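Local structure of transcriptional regulator (Methanobacterium thermoautotrophicum, 3BPV) at residues A[20-24]-A[25-29]; A[62-65]-A[66-69]; A[94-97]-A[98-101]. The protein probably binds DNA as a dimeric winged-helix transcription factor of the MarR family, acting as a transcriptional repressor. All blocks are in the same frame, centred on the assembly; numbering follows the deposited sequence.

Interaction 1 (A[20-24]-A[25-29])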
loop_
_atom_site.group_PDB
_atom_site.type_symbol
_atom_site.label_atom_id
_atom_site.label_comp_id
_atom_site.label_asym_id
_atom_site.label_seq_id
_atom_site.Cartn_x
_atom_site.Cartn_y
_atom_site.Cartn_z
ATOM N N ARG A 20 9.468 11.636 5.428
ATOM C CA ARG A 20 10.624 12.412 5.864
ATOM C C ARG A 20 10.830 13.666 5.026
ATOM O O ARG A 20 11.029 14.757 5.564
ATOM C CB ARG A 20 11.887 11.548 5.802
ATOM C CG ARG A 20 11.797 10.256 6.593
ATOM C CD ARG A 20 11.666 10.499 8.090
ATOM N NE ARG A 20 12.918 10.952 8.688
ATOM C CZ ARG A 20 13.107 11.106 9.994
ATOM N NH1 ARG A 20 12.123 10.844 10.845
ATOM N NH2 ARG A 20 14.281 11.514 10.454
ATOM N N GLU A 21 10.771 13.512 3.708
ATOM C CA GLU A 21 10.989 14.630 2.797
ATOM C C GLU A 21 9.834 15.622 2.742
ATOM O O GLU A 21 10.047 16.811 2.526
ATOM C CB GLU A 21 11.276 14.096 1.389
ATOM C CG GLU A 21 12.504 13.203 1.311
ATOM C CD GLU A 21 13.808 13.980 1.272
ATOM O OE1 GLU A 21 13.992 14.903 2.093
ATOM O OE2 GLU A 21 14.658 13.656 0.417
ATOM N N LEU A 22 8.612 15.143 2.938
ATOM C CA LEU A 22 7.454 16.026 2.884
ATOM C C LEU A 22 6.760 16.183 4.226
ATOM O O LEU A 22 5.657 16.720 4.299
ATOM C CB LEU A 22 6.447 15.518 1.842
ATOM C CG LEU A 22 6.974 15.430 0.406
ATOM C CD1 LEU A 22 5.948 14.735 -0.479
ATOM C CD2 LEU A 22 7.285 16.828 -0.124
ATOM N N GLY A 23 7.417 15.717 5.287
ATOM C CA GLY A 23 6.857 15.824 6.622
ATOM C C GLY A 23 6.590 17.256 7.045
ATOM O O GLY A 23 5.679 17.504 7.831
ATOM N N HIS A 24 7.370 18.206 6.535
ATOM C CA HIS A 24 7.151 19.601 6.899
ATOM C C HIS A 24 5.800 20.092 6.386
ATOM O O HIS A 24 5.281 21.108 6.849
ATOM C CB HIS A 24 8.285 20.495 6.370
ATOM C CG HIS A 24 8.465 20.451 4.884
ATOM N ND1 HIS A 24 8.910 19.330 4.219
ATOM C CD2 HIS A 24 8.279 21.402 3.937
ATOM C CE1 HIS A 24 8.991 19.590 2.926
ATOM N NE2 HIS A 24 8.613 20.840 2.728
ATOM N N LEU A 25 5.223 19.353 5.441
ATOM C CA LEU A 25 3.920 19.705 4.878
ATOM C C LEU A 25 2.855 18.781 5.459
ATOM O O LEU A 25 1.703 18.781 5.018
ATOM C CB LEU A 25 3.941 19.560 3.356
ATOM C CG LEU A 25 4.927 20.451 2.599
ATOM C CD1 LEU A 25 4.880 20.108 1.121
ATOM C CD2 LEU A 25 4.575 21.912 2.823
ATOM N N ASN A 26 3.260 17.993 6.449
ATOM C CA ASN A 26 2.375 17.039 7.110
ATOM C C ASN A 26 1.808 16.043 6.113
ATOM O O ASN A 26 0.686 15.553 6.270
ATOM C CB ASN A 26 1.231 17.756 7.833
ATOM C CG ASN A 26 1.688 18.457 9.095
ATOM O OD1 ASN A 26 2.630 18.014 9.755
ATOM N ND2 ASN A 26 1.016 19.545 9.447
ATOM N N LEU A 27 2.597 15.730 5.098
ATOM C CA LEU A 27 2.157 14.793 4.077
ATOM C C LEU A 27 2.677 13.387 4.311
ATOM O O LEU A 27 3.760 13.184 4.862
ATOM C CB LEU A 27 2.593 15.277 2.684
ATOM C CG LEU A 27 1.817 16.448 2.076
ATOM C CD1 LEU A 27 2.544 16.939 0.832
ATOM C CD2 LEU A 27 0.398 16.007 1.733
ATOM N N THR A 28 1.873 12.424 3.886
ATOM C CA THR A 28 2.193 11.015 3.981
ATOM C C THR A 28 1.913 10.419 2.616
ATOM O O THR A 28 1.246 11.039 1.779
ATOM C CB THR A 28 1.294 10.299 4.981
ATOM O OG1 THR A 28 -0.075 10.532 4.622
ATOM C CG2 THR A 28 1.558 10.791 6.394
ATOM N N ASP A 29 2.402 9.210 2.399
ATOM C CA ASP A 29 2.209 8.508 1.143
ATOM C C ASP A 29 0.727 8.449 0.768
ATOM O O ASP A 29 0.356 8.731 -0.369
ATOM C CB ASP A 29 2.775 7.093 1.281
ATOM C CG ASP A 29 2.796 6.338 -0.016
ATOM O OD1 ASP A 29 1.745 6.259 -0.685
ATOM O OD2 ASP A 29 3.871 5.808 -0.359
#
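Leu25 lies over one face of the His24 imidazole, the two side chains sharing a direction. Leu25 CG sits 3.9 Å from the centroid of the His24 ring and 22° off its normal, a CH-pi contact displaced toward the CD2–NE2 rim. The histidine ring gets there because CG lies between the backbone N and the carbonyl carbon (chi1 59°), which folds the imidazole back along the chain; the carbonyl O of Glu21 lies at its edge, in the ring plane. Leu25 CD1 also approaches Leu22 CD2 at 4.3 Å. Replacing Leu25 with an alanine would probably uncover that imidazole face, leaving the ring freer to turn, and open a gap beside Leu22 CD2. This is the tight turn that ends helix 3-21 and leads into helix 29-40 of the winged-helix domain. Its hub is the carbonyl O of Leu22, which accepts Leu25 N at 2.9 Å and more weakly Leu27 N at 3.3 Å. Asn26 N closes the next bond, to Gly23 O at 2.8 Å, and Asn26 itself takes up a left-handed backbone conformation. Leu22 and Leu27 are thereby brought together, CB to CB at 4.0 Å, both buried: Leu22 packs on Ile100 and Val103 of helix 97-111, Leu27 on Leu67, Phe72 and Ile96. Thr28 is the N-cap of helix 29-40, its side chain capping a backbone N just past Asp29; OG1 also bonds Gln31 NE2.

Interaction 2 (A[62-65]-A[66-69])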
loop_
_atom_site.group_PDB
_atom_site.type_symbol
_atom_site.label_atom_id
_atom_site.label_comp_id
_atom_site.label_asym_id
_atom_site.label_seq_id
_atom_site.Cartn_x
_atom_site.Cartn_y
_atom_site.Cartn_z
ATOM N N ARG A 62 -10.181 9.681 6.731
ATOM C CA ARG A 62 -9.166 10.324 7.560
ATOM C C ARG A 62 -8.067 10.933 6.698
ATOM O O ARG A 62 -7.568 12.010 7.000
ATOM C CB ARG A 62 -8.569 9.322 8.547
ATOM C CG ARG A 62 -9.580 8.782 9.550
ATOM C CD ARG A 62 -8.897 8.091 10.724
ATOM N NE ARG A 62 -8.213 9.060 11.578
ATOM C CZ ARG A 62 -8.789 9.716 12.580
ATOM N NH1 ARG A 62 -10.065 9.511 12.881
ATOM N NH2 ARG A 62 -8.086 10.598 13.276
ATOM N N THR A 63 -7.685 10.245 5.629
ATOM C CA THR A 63 -6.653 10.758 4.737
ATOM C C THR A 63 -7.097 12.063 4.071
ATOM O O THR A 63 -6.342 13.040 4.002
ATOM C CB THR A 63 -6.323 9.714 3.653
ATOM O OG1 THR A 63 -5.860 8.515 4.286
ATOM C CG2 THR A 63 -5.260 10.226 2.703
ATOM N N LEU A 64 -8.332 12.081 3.582
ATOM C CA LEU A 64 -8.862 13.268 2.933
ATOM C C LEU A 64 -9.055 14.411 3.930
ATOM O O LEU A 64 -8.843 15.573 3.591
ATOM C CB LEU A 64 -10.180 12.930 2.235
ATOM C CG LEU A 64 -10.042 11.962 1.059
ATOM C CD1 LEU A 64 -11.431 11.576 0.573
ATOM C CD2 LEU A 64 -9.236 12.607 -0.065
ATOM N N ARG A 65 -9.440 14.088 5.161
ATOM C CA ARG A 65 -9.627 15.125 6.168
ATOM C C ARG A 65 -8.298 15.836 6.419
ATOM O O ARG A 65 -8.252 17.059 6.549
ATOM C CB ARG A 65 -10.164 14.514 7.467
ATOM C CG ARG A 65 -10.590 15.543 8.504
ATOM C CD ARG A 65 -11.253 14.878 9.702
ATOM N NE ARG A 65 -12.443 14.125 9.315
ATOM C CZ ARG A 65 -13.256 13.517 10.173
ATOM N NH1 ARG A 65 -13.013 13.570 11.476
ATOM N NH2 ARG A 65 -14.316 12.856 9.728
ATOM N N ARG A 66 -7.212 15.073 6.476
ATOM C CA ARG A 66 -5.895 15.662 6.693
ATOM C C ARG A 66 -5.511 16.577 5.531
ATOM O O ARG A 66 -4.945 17.653 5.741
ATOM C CB ARG A 66 -4.849 14.558 6.874
ATOM C CG ARG A 66 -5.063 13.736 8.138
ATOM C CD ARG A 66 -4.053 12.618 8.270
ATOM N NE ARG A 66 -2.691 13.113 8.446
ATOM C CZ ARG A 66 -1.632 12.328 8.629
ATOM N NH1 ARG A 66 -1.781 11.011 8.662
ATOM N NH2 ARG A 66 -0.430 12.860 8.785
ATOM N N LEU A 67 -5.816 16.164 4.304
ATOM C CA LEU A 67 -5.486 16.992 3.147
ATOM C C LEU A 67 -6.294 18.277 3.181
ATOM O O LEU A 67 -5.791 19.345 2.831
ATOM C CB LEU A 67 -5.775 16.252 1.839
ATOM C CG LEU A 67 -4.741 15.219 1.390
ATOM C CD1 LEU A 67 -5.300 14.427 0.222
ATOM C CD2 LEU A 67 -3.438 15.924 1.010
ATOM N N GLU A 68 -7.544 18.167 3.607
ATOM C CA GLU A 68 -8.431 19.324 3.693
ATOM C C GLU A 68 -7.973 20.275 4.801
ATOM O O GLU A 68 -7.964 21.492 4.619
ATOM C CB GLU A 68 -9.865 18.861 3.965
ATOM C CG GLU A 68 -10.916 19.958 3.855
ATOM C CD GLU A 68 -12.306 19.466 4.215
ATOM O OE1 GLU A 68 -12.755 18.458 3.628
ATOM O OE2 GLU A 68 -12.954 20.087 5.084
ATOM N N GLU A 69 -7.588 19.718 5.942
ATOM C CA GLU A 69 -7.127 20.529 7.066
ATOM C C GLU A 69 -5.885 21.319 6.677
ATOM O O GLU A 69 -5.705 22.465 7.097
ATOM C CB GLU A 69 -6.807 19.638 8.268
ATOM C CG GLU A 69 -6.342 20.402 9.499
ATOM C CD GLU A 69 -7.447 21.227 10.131
ATOM O OE1 GLU A 69 -8.031 22.081 9.430
ATOM O OE2 GLU A 69 -7.731 21.025 11.331
#
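Arg66 lays the aliphatic start of its side chain against the preceding turn: CG lies 3.2 Å from Arg62 O, the same carbonyl that accepts Arg66 N at 3.1 Å. With CG beside its own backbone N (chi1 -66°), the chain runs back toward Arg62 before bending at chi3, which carries the guanidinium away from this turn and toward Thr28 and Gln31. Leu67 comes next, its N bonded to Thr63 O at 3.2 Å and its CG resting 3.8 Å from that same Thr63 O. Thr63, whose carbonyl receives Leu67 N, bonds its own hydroxyl to Thr59 O and packs on Gln31 and Cys34. Leu67 CD1 meets Leu64 CD2 at 4.3 Å, and the two buried leucines together face Ile73 of the first wing strand. Glu68 donates its N to Leu64 O at 2.9 Å, while its side chain, CG anti to the backbone N (chi1 -171°), extends to lie against Arg75. Last, Glu69 N reaches Arg65 O at 2.8 Å, its CB close to the same oxygen, and a bend at chi2 leads the carboxylate away. The result is an amphipathic helix end, with Thr63, Leu64 and Leu67 buried and the arginines and glutamates exposed. Helix 57-69 follows helix 46-53 and precedes the two-stranded wing, a placement consistent with the DNA-recognition helix of MarR-type winged-helix proteins.

Interaction 3 (A[94-97]-A[98-101])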
loop_
_atom_site.group_PDB
_atom_site.type_symbol
_atom_site.label_atom_id
_atom_site.label_comp_id
_atom_site.label_asym_id
_atom_site.label_seq_id
_atom_site.Cartn_x
_atom_site.Cartn_y
_atom_site.Cartn_z
ATOM N N GLU A 94 -2.077 22.391 -5.842
ATOM C CA GLU A 94 -1.472 22.279 -7.164
ATOM C C GLU A 94 -0.040 22.805 -7.162
ATOM O O GLU A 94 0.803 22.342 -7.927
ATOM C CB GLU A 94 -2.291 23.068 -8.191
ATOM C CG GLU A 94 -3.758 22.696 -8.241
ATOM C CD GLU A 94 -4.502 23.438 -9.330
ATOM O OE1 GLU A 94 -4.499 24.689 -9.313
ATOM O OE2 GLU A 94 -5.091 22.771 -10.207
ATOM N N GLU A 95 0.239 23.760 -6.286
ATOM C CA GLU A 95 1.568 24.346 -6.231
ATOM C C GLU A 95 2.632 23.486 -5.561
ATOM O O GLU A 95 3.825 23.729 -5.745
ATOM C CB GLU A 95 1.475 25.727 -5.584
ATOM C CG GLU A 95 0.585 26.655 -6.405
ATOM C CD GLU A 95 0.220 27.935 -5.699
ATOM O OE1 GLU A 95 -0.091 27.888 -4.493
ATOM O OE2 GLU A 95 0.222 28.996 -6.359
ATOM N N ILE A 96 2.213 22.476 -4.804
ATOM C CA ILE A 96 3.177 21.594 -4.146
ATOM C C ILE A 96 3.427 20.325 -4.952
ATOM O O ILE A 96 4.259 19.505 -4.572
ATOM C CB ILE A 96 2.729 21.175 -2.722
ATOM C CG1 ILE A 96 1.417 20.390 -2.785
ATOM C CG2 ILE A 96 2.606 22.399 -1.831
ATOM C CD1 ILE A 96 1.010 19.766 -1.459
ATOM N N ILE A 97 2.710 20.159 -6.061
ATOM C CA ILE A 97 2.880 18.974 -6.902
ATOM C C ILE A 97 4.313 18.844 -7.427
ATOM O O ILE A 97 4.870 17.744 -7.463
ATOM C CB ILE A 97 1.904 18.983 -8.108
ATOM C CG1 ILE A 97 0.459 19.046 -7.607
ATOM C CG2 ILE A 97 2.112 17.733 -8.962
ATOM C CD1 ILE A 97 0.059 17.891 -6.717
ATOM N N PRO A 98 4.924 19.956 -7.871
ATOM C CA PRO A 98 6.298 19.847 -8.368
ATOM C C PRO A 98 7.232 19.310 -7.291
ATOM O O PRO A 98 8.140 18.530 -7.584
ATOM C CB PRO A 98 6.634 21.279 -8.771
ATOM C CG PRO A 98 5.316 21.783 -9.262
ATOM C CD PRO A 98 4.355 21.276 -8.199
ATOM N N LEU A 99 7.006 19.734 -6.050
ATOM C CA LEU A 99 7.815 19.282 -4.925
ATOM C C LEU A 99 7.636 17.780 -4.756
ATOM O O LEU A 99 8.598 17.047 -4.520
ATOM C CB LEU A 99 7.387 19.989 -3.638
ATOM C CG LEU A 99 7.621 21.495 -3.515
ATOM C CD1 LEU A 99 6.863 22.028 -2.313
ATOM C CD2 LEU A 99 9.107 21.779 -3.380
ATOM N N ILE A 100 6.392 17.331 -4.871
ATOM C CA ILE A 100 6.074 15.917 -4.741
ATOM C C ILE A 100 6.759 15.112 -5.838
ATOM O O ILE A 100 7.368 14.078 -5.575
ATOM C CB ILE A 100 4.552 15.693 -4.816
ATOM C CG1 ILE A 100 3.892 16.240 -3.549
ATOM C CG2 ILE A 100 4.242 14.214 -4.990
ATOM C CD1 ILE A 100 2.374 16.165 -3.565
ATOM N N LEU A 101 6.674 15.591 -7.072
ATOM C CA LEU A 101 7.299 14.884 -8.182
ATOM C C LEU A 101 8.819 14.867 -8.055
ATOM O O LEU A 101 9.462 13.908 -8.468
ATOM C CB LEU A 101 6.875 15.500 -9.522
ATOM C CG LEU A 101 5.392 15.319 -9.870
ATOM C CD1 LEU A 101 5.089 15.973 -11.208
ATOM C CD2 LEU A 101 5.048 13.837 -9.922
#
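Ile97 turns CG1 beside its backbone N (chi1 -59°) and bends again at chi2, -59°, which brings CD1 to 4.3 Å from Ile100 CD1. Its other branch, CG2, stands anti to the backbone N and crosses Leu101 obliquely, meeting CD1 of that leucine at 4.1 Å. Ile96 also reaches the end of Ile100, CD1 to CD1 at 4.4 Å, and its CB lies against Leu99 CD1 at 4.2 Å. These side chains straddle the junction where the short helix 91-95 gives way to helix 97-111, the long helix that follows the wing and helix 91-95 in the winged-helix domain and runs toward helix 117-136. Pro98 fits in the first turn of that helix, where its missing N-H costs no helical bond to a preceding turn; its CD lies 3.4 Å from Ile97 CB, as the peptide link between them brings the ring beside that branch. The regular bonding then begins with Ile100 N to Ile96 O at 3.1 Å and Leu101 N to Ile97 O at 2.8 Å. Ile96, Ile97 and Ile100 are buried against Val32, Leu35 and Leu36 of helix 29-40, whereas Leu101 packs on Pro2 of the second subunit.

From the N terminus, interaction 1 closes the turn between helices 3-21 and 29-40, interaction 2 spans adjacent turns within helix 57-69, and interaction 3 bridges the break between helices 91-95 and 97-111. All three are local and follow in series, neither nesting nor crossing. Interaction 1 touches both others: Leu27 CD2 meets Leu67 CD2 of interaction 2 at 3.9 Å, while its CD1 meets Ile96 CD1 of interaction 3, also at 3.9 Å. Interactions 2 and 3 do not touch, their nearest atoms about 6 Å apart, so the 20-29 turn links the probable recognition helix to the junction of helices 91-95 and 97-111.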